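Local structure of hypothetical protein PH1313 (Pyrococcus horikoshii, 1VBK) at residues Val6-Ile11 / Trp21-Leu26; Leu93-Lys98 / Pro107-Thr112; Leu193-Met198 / Val203-Val208; Glu242-Val247 / Phe279-Val284. The protein is of unknown function but probably binds RNA and ATP, as in ThiI-type tRNA-modifying proteins. All blocks are in the same frame, centred on the assembly; numbering follows the deposited sequence.

Overall arrangement
The four contacts follow one another along an elongated chain, and each joins a helix to a strand or to another helix. Interactions 1 and 2 both reach the large mixed sheet, in the ferredoxin-like and THUMP parts, with centres about 28 Å apart. Interactions 3 and 4 belong to the five-stranded parallel-sheet domain, their centres about 17 Å apart. The first three are buried, whereas interaction 4 is partly buried and lies farthest from the middle of the chain. Chemistry varies with place: a phenol-carboxylate bond edges the apolar packing of interaction 1, aromatic and proline carbons make interaction 2, aliphatic groups and a backbone bond interaction 3, and rings with a methionine interaction 4.

Interaction 1 (Val6-Ile11 / Trp21-Leu26); sequences VRYGEI and WFEKIL
In the ferredoxin-like domain of this ThiI-type protein, strand 3-8 meets helix 19-36, which packs on one face of the sheet, through Tyr8, whose ring reaches from the strand toward Phe22, Glu23 and Leu26. The phenol OH donates to Glu23 OE2 at 2.5 Å, a short bond in which OE2 lies at the edge of the ring. The hydroxyl meets that oxygen from its anti side, 33° out of the carboxylate plane, and ring and carboxylate stand nearly perpendicular. Nearer the strand, Tyr8 CD1 packs on Phe22 CE1 at 3.7 Å, the two side chains running in opposite senses with ring planes inclined by 32°. On the other ring flank, Tyr8 CD2 touches the Leu26 CD2 methyl at 3.8 Å. Tyr8 chi1 of 49° sets CG between the backbone N and carbonyl carbon, which sends the ring out to the helix. A phenylalanine in its place would probably keep much of the hydrocarbon packing but leave Glu23 without its phenol partner. The same carboxylate oxygen also has a salt bridge to Arg19, so two groups fix it near the start of the helix. Strands 50-54 and 71-81 flank strand 3-8; Ile51 touches Tyr8 and Leu26, and Ile71 continues the apolar layer beneath helix 19-36.

Interaction 2 (Leu93-Lys98 / Pro107-Thr112); sequences LMFRKK and PKFRVT
Phe95 pushes the CE2 corner of its ring against the face of Phe109, an edge-to-face (T-shaped) pair that joins a helix to a strand of the THUMP domain. The ring centroids are 5.3 Å apart and the planes stand at 79°. The closest approach is not over the middle of the Phe109 ring but near its root: Phe95 CE2 lies 3.7 Å from Phe109 CG. The same corner is 3.8 Å from Phe109 CB, which sits in the plane of the Phe95 ring, so the edge bears on the junction of ring and stem.

The torsions bring the two rings together, one from the helix and one from the strand. Phe95 has CG trans to its backbone N (chi1 175°), carrying the ring off the helix toward the strand. In Phe109, chi1 of 83° places CG between the backbone N and the carbonyl carbon and turns a ring face to the incoming edge. Beside this pair, Phe95 CZ reaches Pro107 CG at 4.1 Å, crossing the pyrrolidine ring at a slant. Pro107 thus extends the apolar contact to the residue just before the strand. All three side chains are buried, and the contact is apolar, with the edge C-H of Phe95 turned to the pi face of Phe109.

Helix 124-138 packs against the same rings, with Ile135 touching both Phe95 and Phe109. Ile150 and Ile152 of strand 150-157, the parallel neighbour of strand 108-115, also meet Phe95, placing its ring between helix 84-102 and the sheet.

Interaction 3 (Leu193-Met198 / Val203-Val208); sequences LAIFLM and VEVIPV
Ile195 and Val205 meet at an angle, methyl against methyl, while Met198 and Val203 run side by side in the same direction; these two pairs pack the C-terminal half of the helix on the start of the following strand and the residue before it. In the first pair, Ile195 CG2 lies 3.8 Å from Val205 CG1 and 4.1 Å from its CB. The CG2 branch does the touching because chi1 of -69° puts the longer CG1 arm beside the backbone N, with CG2 opposite that nitrogen. Val205 likewise offers the methyl that is trans to its own N.

The second pair is looser between side chains and tighter along the backbone. Met198 bends at chi2 and chi3, both on the negative side, and its terminal CE comes within 4.2 Å of Val203 CG2. Alongside, Val203 N donates to Met198 O over 3.2 Å, with an N-H...O angle of 153°. The donor is tilted 23° from the carbonyl plane. Val203 CB rests 3.3 Å from the same Met198 O, so this carbonyl is approached by both the N-H and the side-chain root of one residue. The bond links the last turn of helix 189-200 to the residue just before strand 204-210.

Ile260 of strand 258-260 touches both Met198 and Val205, and Met182 of strand 181-185 touches Met198 and Val203. The arrangement belongs to a beta-alpha-beta crossover: strand 181-185, helix 189-200 and strand 204-210, whose two strands are adjacent and parallel, consistent with the HUP-type fold of ThiI relatives, which probably binds nucleotide.

Interaction 4 (Glu242-Val247 / Phe279-Val284); sequences ESFDRV and FKMFPV
Phe244 turns the edge of its ring to Phe282 and to the Met281 carbonyl, and takes the Met281 methyl over one face; here the side chains pack most tightly. Met281 CE lies 3.5 Å from Phe244 CE1, offset toward the rim of that face. Phe244 CE1 is also 3.6 Å from Phe282 CE1. The two rings form an offset edge-to-face pair with planes 70° apart: Phe244 CZ sits above one face of Phe282, displaced toward the rim. On another stretch of its edge, Phe244 CE2 comes to 3.2 Å from Met281 O, which lies in the plane of the Phe244 ring.

Met281 chi1 of 57° sets CG between the backbone N and the carbonyl carbon, and a bend at chi3 returns the methyl to the ring. Its sulfur stands obliquely to that ring, SD being 5.5 Å from the centroid, a Met-aromatic contact. Farther inward, Val247 CG1 approaches the edge of Phe282 CE1 at 4.2 Å, a wider spacing but a buried one. Ile251 and Val259 also touch Phe282, linking it to the domain core.

The outer side is less enclosed: Phe244 and Met281 are both partly exposed, while Phe282 and Val247 are buried behind them. With Phe244 cut back to an alanine, the face of Phe282 is likely to lose its ring-edge partner and the Met281 methyl to be left freer to turn. A carbonyl oxygen faces the slightly positive aromatic rim; helix 244-254 and the end of helix 273-281 are therefore held here by shape and weak electrostatics, without charged partners across the contact.

Interaction 1 (Val6-Ile11 / Trp21-Leu26)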
# COMPACT_ATOMS: atom_id res chain seq x y z
N VAL A 6 -22.82 3.39 19.28
CA VAL A 6 -22.41 3.42 17.88
C VAL A 6 -22.55 2.01 17.33
O VAL A 6 -21.93 1.07 17.84
CB VAL A 6 -20.96 3.89 17.75
CG1 VAL A 6 -20.51 3.83 16.28
CG2 VAL A 6 -20.84 5.32 18.28
N ARG A 7 -23.38 1.86 16.30
CA ARG A 7 -23.61 0.55 15.69
C ARG A 7 -22.95 0.48 14.33
O ARG A 7 -22.93 1.46 13.58
CB ARG A 7 -25.12 0.28 15.56
CG ARG A 7 -25.88 0.54 16.85
CD ARG A 7 -27.35 0.13 16.76
NE ARG A 7 -28.05 0.49 17.98
CZ ARG A 7 -28.52 1.71 18.24
NH1 ARG A 7 -28.37 2.69 17.35
NH2 ARG A 7 -29.10 1.97 19.41
N TYR A 8 -22.42 -0.70 13.99
CA TYR A 8 -21.73 -0.88 12.72
C TYR A 8 -21.86 -2.32 12.23
O TYR A 8 -22.40 -3.18 12.92
CB TYR A 8 -20.25 -0.53 12.90
CG TYR A 8 -19.63 -1.19 14.10
CD1 TYR A 8 -19.11 -2.49 14.02
CD2 TYR A 8 -19.61 -0.55 15.34
CE1 TYR A 8 -18.58 -3.12 15.14
CE2 TYR A 8 -19.09 -1.18 16.47
CZ TYR A 8 -18.57 -2.46 16.36
OH TYR A 8 -18.08 -3.10 17.48
N GLY A 9 -21.34 -2.56 11.03
CA GLY A 9 -21.40 -3.89 10.46
C GLY A 9 -22.77 -4.13 9.85
O GLY A 9 -23.79 -3.78 10.45
N GLU A 10 -22.79 -4.72 8.66
CA GLU A 10 -24.05 -5.00 7.99
C GLU A 10 -23.93 -6.22 7.08
O GLU A 10 -22.94 -6.39 6.38
CB GLU A 10 -24.51 -3.77 7.20
CG GLU A 10 -23.46 -3.17 6.29
CD GLU A 10 -23.83 -1.77 5.83
OE1 GLU A 10 -24.96 -1.58 5.32
OE2 GLU A 10 -22.99 -0.85 5.98
N ILE A 11 -24.95 -7.07 7.12
CA ILE A 11 -24.96 -8.28 6.32
C ILE A 11 -24.67 -7.97 4.86
O ILE A 11 -25.10 -6.95 4.33
CB ILE A 11 -26.33 -9.00 6.41
CG1 ILE A 11 -26.69 -9.25 7.88
CG2 ILE A 11 -26.28 -10.32 5.64
CD1 ILE A 11 -25.67 -10.07 8.65
N TRP A 21 -9.72 -5.50 13.97
CA TRP A 21 -9.04 -4.34 13.41
C TRP A 21 -10.05 -3.31 12.92
O TRP A 21 -9.82 -2.10 13.01
CB TRP A 21 -8.09 -4.75 12.28
CG TRP A 21 -6.81 -5.30 12.83
CD1 TRP A 21 -6.37 -6.59 12.78
CD2 TRP A 21 -5.85 -4.58 13.60
NE1 TRP A 21 -5.19 -6.72 13.48
CE2 TRP A 21 -4.85 -5.50 13.99
CE3 TRP A 21 -5.73 -3.24 14.00
CZ2 TRP A 21 -3.75 -5.13 14.76
CZ3 TRP A 21 -4.63 -2.87 14.77
CH2 TRP A 21 -3.65 -3.81 15.14
N PHE A 22 -11.17 -3.80 12.40
CA PHE A 22 -12.23 -2.92 11.93
C PHE A 22 -12.65 -2.02 13.09
O PHE A 22 -12.75 -0.80 12.95
CB PHE A 22 -13.42 -3.76 11.44
CG PHE A 22 -14.62 -2.95 10.99
CD1 PHE A 22 -15.42 -2.28 11.91
CD2 PHE A 22 -14.95 -2.87 9.64
CE1 PHE A 22 -16.53 -1.55 11.50
CE2 PHE A 22 -16.06 -2.14 9.22
CZ PHE A 22 -16.85 -1.48 10.15
N GLU A 23 -12.87 -2.63 14.26
CA GLU A 23 -13.29 -1.89 15.44
C GLU A 23 -12.23 -0.93 15.98
O GLU A 23 -12.55 0.19 16.37
CB GLU A 23 -13.73 -2.88 16.54
CG GLU A 23 -14.91 -3.75 16.10
CD GLU A 23 -15.28 -4.82 17.12
OE1 GLU A 23 -14.36 -5.46 17.68
OE2 GLU A 23 -16.49 -5.03 17.35
N LYS A 24 -10.97 -1.36 15.99
CA LYS A 24 -9.90 -0.49 16.48
C LYS A 24 -9.73 0.75 15.61
O LYS A 24 -9.52 1.85 16.11
CB LYS A 24 -8.58 -1.25 16.55
CG LYS A 24 -8.56 -2.27 17.67
CD LYS A 24 -7.25 -3.03 17.72
CE LYS A 24 -7.23 -3.98 18.90
NZ LYS A 24 -5.97 -4.75 18.95
N ILE A 25 -9.82 0.55 14.30
CA ILE A 25 -9.67 1.65 13.35
C ILE A 25 -10.87 2.61 13.47
O ILE A 25 -10.71 3.83 13.42
CB ILE A 25 -9.55 1.10 11.91
CG1 ILE A 25 -8.26 0.30 11.77
CG2 ILE A 25 -9.57 2.24 10.90
CD1 ILE A 25 -8.10 -0.42 10.42
N LEU A 26 -12.06 2.05 13.64
CA LEU A 26 -13.25 2.88 13.79
C LEU A 26 -13.19 3.70 15.09
O LEU A 26 -13.54 4.88 15.10
CB LEU A 26 -14.52 2.02 13.77
CG LEU A 26 -15.86 2.73 13.98
CD1 LEU A 26 -16.01 3.91 13.03
CD2 LEU A 26 -16.99 1.72 13.76

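Interaction 2 (Leu93-Lys98 / Pro107-Thr112)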
# COMPACT_ATOMS: atom_id res chain seq x y z
N LEU A 93 -39.17 8.00 31.68
CA LEU A 93 -38.57 9.33 31.74
C LEU A 93 -38.21 9.83 30.34
O LEU A 93 -38.50 10.97 29.97
CB LEU A 93 -37.30 9.29 32.61
CG LEU A 93 -36.54 10.60 32.78
CD1 LEU A 93 -37.35 11.54 33.67
CD2 LEU A 93 -35.18 10.33 33.42
N MET A 94 -37.57 8.96 29.56
CA MET A 94 -37.19 9.33 28.21
C MET A 94 -38.38 9.43 27.28
O MET A 94 -38.39 10.24 26.35
CB MET A 94 -36.16 8.33 27.68
CG MET A 94 -34.89 8.37 28.52
SD MET A 94 -33.52 7.58 27.74
CE MET A 94 -33.14 8.82 26.44
N PHE A 95 -39.40 8.61 27.53
CA PHE A 95 -40.60 8.64 26.71
C PHE A 95 -41.28 9.99 26.89
O PHE A 95 -41.70 10.62 25.92
CB PHE A 95 -41.56 7.52 27.12
CG PHE A 95 -42.88 7.55 26.41
CD1 PHE A 95 -43.91 8.40 26.84
CD2 PHE A 95 -43.11 6.74 25.30
CE1 PHE A 95 -45.14 8.44 26.18
CE2 PHE A 95 -44.33 6.78 24.63
CZ PHE A 95 -45.35 7.63 25.07
N ARG A 96 -41.37 10.43 28.14
CA ARG A 96 -42.01 11.71 28.44
C ARG A 96 -41.26 12.88 27.82
O ARG A 96 -41.88 13.81 27.29
CB ARG A 96 -42.16 11.87 29.95
CG ARG A 96 -43.30 11.02 30.49
CD ARG A 96 -43.33 10.90 32.00
NE ARG A 96 -44.61 10.32 32.44
CZ ARG A 96 -44.88 9.94 33.68
NH1 ARG A 96 -43.97 10.07 34.63
NH2 ARG A 96 -46.08 9.45 33.97
N LYS A 97 -39.93 12.82 27.85
CA LYS A 97 -39.14 13.89 27.26
C LYS A 97 -39.43 13.97 25.76
O LYS A 97 -39.65 15.05 25.22
CB LYS A 97 -37.65 13.65 27.48
CG LYS A 97 -36.77 14.66 26.77
CD LYS A 97 -35.31 14.57 27.19
CE LYS A 97 -34.45 15.51 26.36
NZ LYS A 97 -35.00 16.90 26.37
N LYS A 98 -39.44 12.82 25.10
CA LYS A 98 -39.71 12.78 23.67
C LYS A 98 -41.15 13.17 23.37
O LYS A 98 -41.41 13.91 22.41
CB LYS A 98 -39.42 11.38 23.13
CG LYS A 98 -39.68 11.21 21.63
CD LYS A 98 -38.70 12.00 20.77
CE LYS A 98 -38.91 11.65 19.30
NZ LYS A 98 -37.93 12.34 18.42
N PRO A 107 -49.59 10.04 21.49
CA PRO A 107 -48.58 9.58 20.54
C PRO A 107 -48.57 8.07 20.35
O PRO A 107 -48.93 7.31 21.27
CB PRO A 107 -47.27 10.09 21.16
CG PRO A 107 -47.56 10.05 22.65
CD PRO A 107 -48.96 10.63 22.70
N LYS A 108 -48.19 7.63 19.16
CA LYS A 108 -48.10 6.20 18.86
C LYS A 108 -46.65 5.81 19.17
O LYS A 108 -45.73 6.58 18.88
CB LYS A 108 -48.40 5.94 17.38
CG LYS A 108 -49.87 6.08 17.00
CD LYS A 108 -50.02 6.02 15.49
CE LYS A 108 -51.48 5.95 15.06
NZ LYS A 108 -52.08 4.62 15.36
N PHE A 109 -46.45 4.63 19.76
CA PHE A 109 -45.10 4.20 20.10
C PHE A 109 -44.89 2.69 20.06
O PHE A 109 -45.84 1.92 19.92
CB PHE A 109 -44.73 4.68 21.52
CG PHE A 109 -45.25 3.78 22.63
CD1 PHE A 109 -46.61 3.73 22.94
CD2 PHE A 109 -44.37 2.98 23.36
CE1 PHE A 109 -47.08 2.91 23.97
CE2 PHE A 109 -44.84 2.16 24.39
CZ PHE A 109 -46.19 2.12 24.70
N ARG A 110 -43.63 2.29 20.19
CA ARG A 110 -43.27 0.88 20.25
C ARG A 110 -42.01 0.80 21.09
O ARG A 110 -41.34 1.81 21.31
CB ARG A 110 -43.00 0.29 18.86
CG ARG A 110 -41.71 0.74 18.20
CD ARG A 110 -41.25 -0.33 17.20
NE ARG A 110 -40.79 -1.51 17.91
CZ ARG A 110 -40.97 -2.77 17.51
NH1 ARG A 110 -41.61 -3.02 16.37
NH2 ARG A 110 -40.52 -3.77 18.25
N VAL A 111 -41.70 -0.39 21.58
CA VAL A 111 -40.50 -0.59 22.36
C VAL A 111 -39.69 -1.61 21.57
O VAL A 111 -40.24 -2.58 21.04
CB VAL A 111 -40.80 -1.15 23.78
CG1 VAL A 111 -39.49 -1.35 24.55
CG2 VAL A 111 -41.70 -0.18 24.55
N THR A 112 -38.39 -1.37 21.46
CA THR A 112 -37.51 -2.26 20.74
C THR A 112 -36.39 -2.63 21.70
O THR A 112 -35.64 -1.77 22.15
CB THR A 112 -36.93 -1.55 19.48
OG1 THR A 112 -38.01 -1.13 18.64
CG2 THR A 112 -36.02 -2.50 18.70

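Interaction 3 (Leu193-Met198 / Val203-Val208)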
# COMPACT_ATOMS: atom_id res chain seq x y z
N LEU A 193 -16.20 14.98 -5.07
CA LEU A 193 -17.23 13.98 -4.83
C LEU A 193 -16.64 12.59 -5.02
O LEU A 193 -17.00 11.65 -4.31
CB LEU A 193 -18.41 14.18 -5.79
CG LEU A 193 -19.54 13.16 -5.69
CD1 LEU A 193 -20.13 13.16 -4.28
CD2 LEU A 193 -20.61 13.48 -6.72
N ALA A 194 -15.73 12.48 -5.98
CA ALA A 194 -15.06 11.21 -6.25
C ALA A 194 -14.29 10.79 -5.00
O ALA A 194 -14.31 9.63 -4.60
CB ALA A 194 -14.11 11.37 -7.44
N ILE A 195 -13.59 11.75 -4.40
CA ILE A 195 -12.82 11.49 -3.19
C ILE A 195 -13.73 11.12 -2.03
O ILE A 195 -13.45 10.19 -1.28
CB ILE A 195 -11.97 12.72 -2.81
CG1 ILE A 195 -10.86 12.90 -3.86
CG2 ILE A 195 -11.39 12.55 -1.41
CD1 ILE A 195 -10.03 14.15 -3.69
N PHE A 196 -14.84 11.84 -1.90
CA PHE A 196 -15.80 11.56 -0.84
C PHE A 196 -16.30 10.11 -0.94
O PHE A 196 -16.35 9.40 0.05
CB PHE A 196 -16.98 12.55 -0.93
CG PHE A 196 -18.06 12.31 0.09
CD1 PHE A 196 -19.01 11.32 -0.10
CD2 PHE A 196 -18.11 13.08 1.25
CE1 PHE A 196 -20.01 11.09 0.85
CE2 PHE A 196 -19.10 12.86 2.21
CZ PHE A 196 -20.05 11.86 2.01
N LEU A 197 -16.64 9.69 -2.15
CA LEU A 197 -17.14 8.33 -2.37
C LEU A 197 -16.12 7.25 -2.01
O LEU A 197 -16.49 6.19 -1.51
CB LEU A 197 -17.58 8.16 -3.83
CG LEU A 197 -18.77 9.02 -4.27
CD1 LEU A 197 -18.94 8.95 -5.78
CD2 LEU A 197 -20.03 8.54 -3.55
N MET A 198 -14.84 7.52 -2.26
CA MET A 198 -13.80 6.54 -1.95
C MET A 198 -13.51 6.48 -0.45
O MET A 198 -13.22 5.41 0.09
CB MET A 198 -12.53 6.86 -2.73
CG MET A 198 -12.68 6.68 -4.23
SD MET A 198 -13.20 5.01 -4.67
CE MET A 198 -11.71 4.08 -4.31
N VAL A 203 -11.33 4.11 2.27
CA VAL A 203 -10.01 4.49 1.77
C VAL A 203 -9.49 5.78 2.37
O VAL A 203 -10.18 6.81 2.38
CB VAL A 203 -10.02 4.64 0.23
CG1 VAL A 203 -8.64 5.07 -0.25
CG2 VAL A 203 -10.44 3.33 -0.42
N GLU A 204 -8.27 5.74 2.90
CA GLU A 204 -7.65 6.93 3.45
C GLU A 204 -7.14 7.68 2.22
O GLU A 204 -6.33 7.14 1.46
CB GLU A 204 -6.48 6.57 4.36
CG GLU A 204 -5.56 7.74 4.64
CD GLU A 204 -4.47 7.42 5.64
OE1 GLU A 204 -3.84 6.34 5.53
OE2 GLU A 204 -4.24 8.25 6.54
N VAL A 205 -7.60 8.90 2.03
CA VAL A 205 -7.18 9.66 0.86
C VAL A 205 -6.31 10.88 1.14
O VAL A 205 -6.61 11.69 2.01
CB VAL A 205 -8.41 10.13 0.05
CG1 VAL A 205 -7.97 10.93 -1.17
CG2 VAL A 205 -9.24 8.93 -0.39
N ILE A 206 -5.21 10.98 0.39
CA ILE A 206 -4.32 12.12 0.50
C ILE A 206 -4.70 13.00 -0.69
O ILE A 206 -4.47 12.64 -1.84
CB ILE A 206 -2.84 11.71 0.36
CG1 ILE A 206 -2.42 10.82 1.53
CG2 ILE A 206 -1.96 12.96 0.31
CD1 ILE A 206 -0.98 10.33 1.44
N PRO A 207 -5.32 14.16 -0.42
CA PRO A 207 -5.71 15.04 -1.53
C PRO A 207 -4.50 15.70 -2.16
O PRO A 207 -3.62 16.20 -1.45
CB PRO A 207 -6.65 16.04 -0.86
CG PRO A 207 -6.04 16.18 0.51
CD PRO A 207 -5.73 14.74 0.88
N VAL A 208 -4.46 15.71 -3.49
CA VAL A 208 -3.34 16.31 -4.20
C VAL A 208 -3.81 17.31 -5.24
O VAL A 208 -4.71 17.01 -6.04
CB VAL A 208 -2.48 15.24 -4.92
CG1 VAL A 208 -1.36 15.92 -5.73
CG2 VAL A 208 -1.87 14.29 -3.91

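Interaction 4 (Glu242-Val247 / Phe279-Val284)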
# COMPACT_ATOMS: atom_id res chain seq x y z
N GLU A 242 3.92 20.68 -7.77
CA GLU A 242 4.27 21.59 -8.86
C GLU A 242 4.48 20.88 -10.20
O GLU A 242 4.41 21.52 -11.25
CB GLU A 242 5.54 22.37 -8.50
CG GLU A 242 6.79 21.50 -8.36
CD GLU A 242 6.95 20.88 -6.98
OE1 GLU A 242 5.94 20.46 -6.38
OE2 GLU A 242 8.10 20.81 -6.50
N SER A 243 4.75 19.58 -10.16
CA SER A 243 4.97 18.81 -11.38
C SER A 243 4.66 17.33 -11.12
O SER A 243 4.52 16.92 -9.97
CB SER A 243 6.41 18.98 -11.87
OG SER A 243 7.32 18.91 -10.79
N PHE A 244 4.56 16.53 -12.18
CA PHE A 244 4.22 15.12 -12.00
C PHE A 244 5.25 14.31 -11.22
O PHE A 244 4.89 13.34 -10.55
CB PHE A 244 3.97 14.44 -13.35
CG PHE A 244 3.26 13.12 -13.24
CD1 PHE A 244 1.95 13.05 -12.76
CD2 PHE A 244 3.89 11.94 -13.62
CE1 PHE A 244 1.29 11.83 -12.64
CE2 PHE A 244 3.23 10.70 -13.51
CZ PHE A 244 1.93 10.65 -13.02
N ASP A 245 6.52 14.70 -11.29
CA ASP A 245 7.54 13.97 -10.56
C ASP A 245 7.23 13.97 -9.06
O ASP A 245 7.45 12.97 -8.37
CB ASP A 245 8.94 14.56 -10.83
CG ASP A 245 9.00 16.06 -10.61
OD1 ASP A 245 7.94 16.68 -10.40
OD2 ASP A 245 10.11 16.63 -10.65
N ARG A 246 6.70 15.08 -8.56
CA ARG A 246 6.35 15.20 -7.15
C ARG A 246 5.20 14.25 -6.77
O ARG A 246 5.12 13.77 -5.64
CB ARG A 246 5.97 16.64 -6.81
CG ARG A 246 7.09 17.65 -7.04
CD ARG A 246 8.27 17.40 -6.11
NE ARG A 246 7.86 17.37 -4.70
CZ ARG A 246 8.67 17.13 -3.68
NH1 ARG A 246 9.96 16.90 -3.89
NH2 ARG A 246 8.20 17.10 -2.44
N VAL A 247 4.30 13.99 -7.72
CA VAL A 247 3.18 13.09 -7.48
C VAL A 247 3.71 11.66 -7.33
O VAL A 247 3.30 10.92 -6.43
CB VAL A 247 2.15 13.14 -8.63
CG1 VAL A 247 1.03 12.14 -8.38
CG2 VAL A 247 1.59 14.55 -8.77
N PHE A 279 -3.39 4.61 -17.17
CA PHE A 279 -2.84 3.32 -16.84
C PHE A 279 -1.32 3.31 -17.00
O PHE A 279 -0.61 2.60 -16.29
CB PHE A 279 -3.46 2.24 -17.73
CG PHE A 279 -2.93 0.87 -17.45
CD1 PHE A 279 -3.38 0.14 -16.36
CD2 PHE A 279 -1.94 0.32 -18.26
CE1 PHE A 279 -2.86 -1.11 -16.06
CE2 PHE A 279 -1.41 -0.94 -17.98
CZ PHE A 279 -1.87 -1.65 -16.88
N LYS A 280 -0.82 4.09 -17.95
CA LYS A 280 0.61 4.14 -18.20
C LYS A 280 1.39 5.16 -17.37
O LYS A 280 2.55 4.92 -17.05
CB LYS A 280 0.88 4.40 -19.69
CG LYS A 280 0.42 3.28 -20.61
CD LYS A 280 0.64 3.66 -22.07
CE LYS A 280 0.21 2.55 -23.01
NZ LYS A 280 0.29 2.98 -24.44
N MET A 281 0.77 6.29 -17.03
CA MET A 281 1.49 7.30 -16.27
C MET A 281 1.59 7.05 -14.77
O MET A 281 2.46 7.61 -14.11
CB MET A 281 0.92 8.71 -16.55
CG MET A 281 -0.56 8.91 -16.28
SD MET A 281 -1.16 10.54 -16.88
CE MET A 281 -0.53 11.63 -15.61
N PHE A 282 0.72 6.20 -14.23
CA PHE A 282 0.73 5.88 -12.81
C PHE A 282 1.20 4.44 -12.56
O PHE A 282 0.79 3.53 -13.26
CB PHE A 282 -0.67 6.06 -12.21
CG PHE A 282 -1.13 7.48 -12.14
CD1 PHE A 282 -0.63 8.34 -11.16
CD2 PHE A 282 -2.07 7.97 -13.05
CE1 PHE A 282 -1.07 9.66 -11.08
CE2 PHE A 282 -2.51 9.28 -12.98
CZ PHE A 282 -2.01 10.13 -11.99
N PRO A 283 2.05 4.24 -11.55
CA PRO A 283 2.59 2.92 -11.18
C PRO A 283 1.60 2.09 -10.36
O PRO A 283 1.88 0.94 -10.01
CB PRO A 283 3.83 3.28 -10.38
CG PRO A 283 3.38 4.50 -9.65
CD PRO A 283 2.69 5.29 -10.74
N VAL A 284 0.46 2.68 -10.04
CA VAL A 284 -0.58 1.99 -9.27
C VAL A 284 -1.90 2.20 -10.00
O VAL A 284 -2.03 3.09 -10.83
CB VAL A 284 -0.69 2.56 -7.83
CG1 VAL A 284 0.63 2.37 -7.09
CG2 VAL A 284 -1.06 4.04 -7.87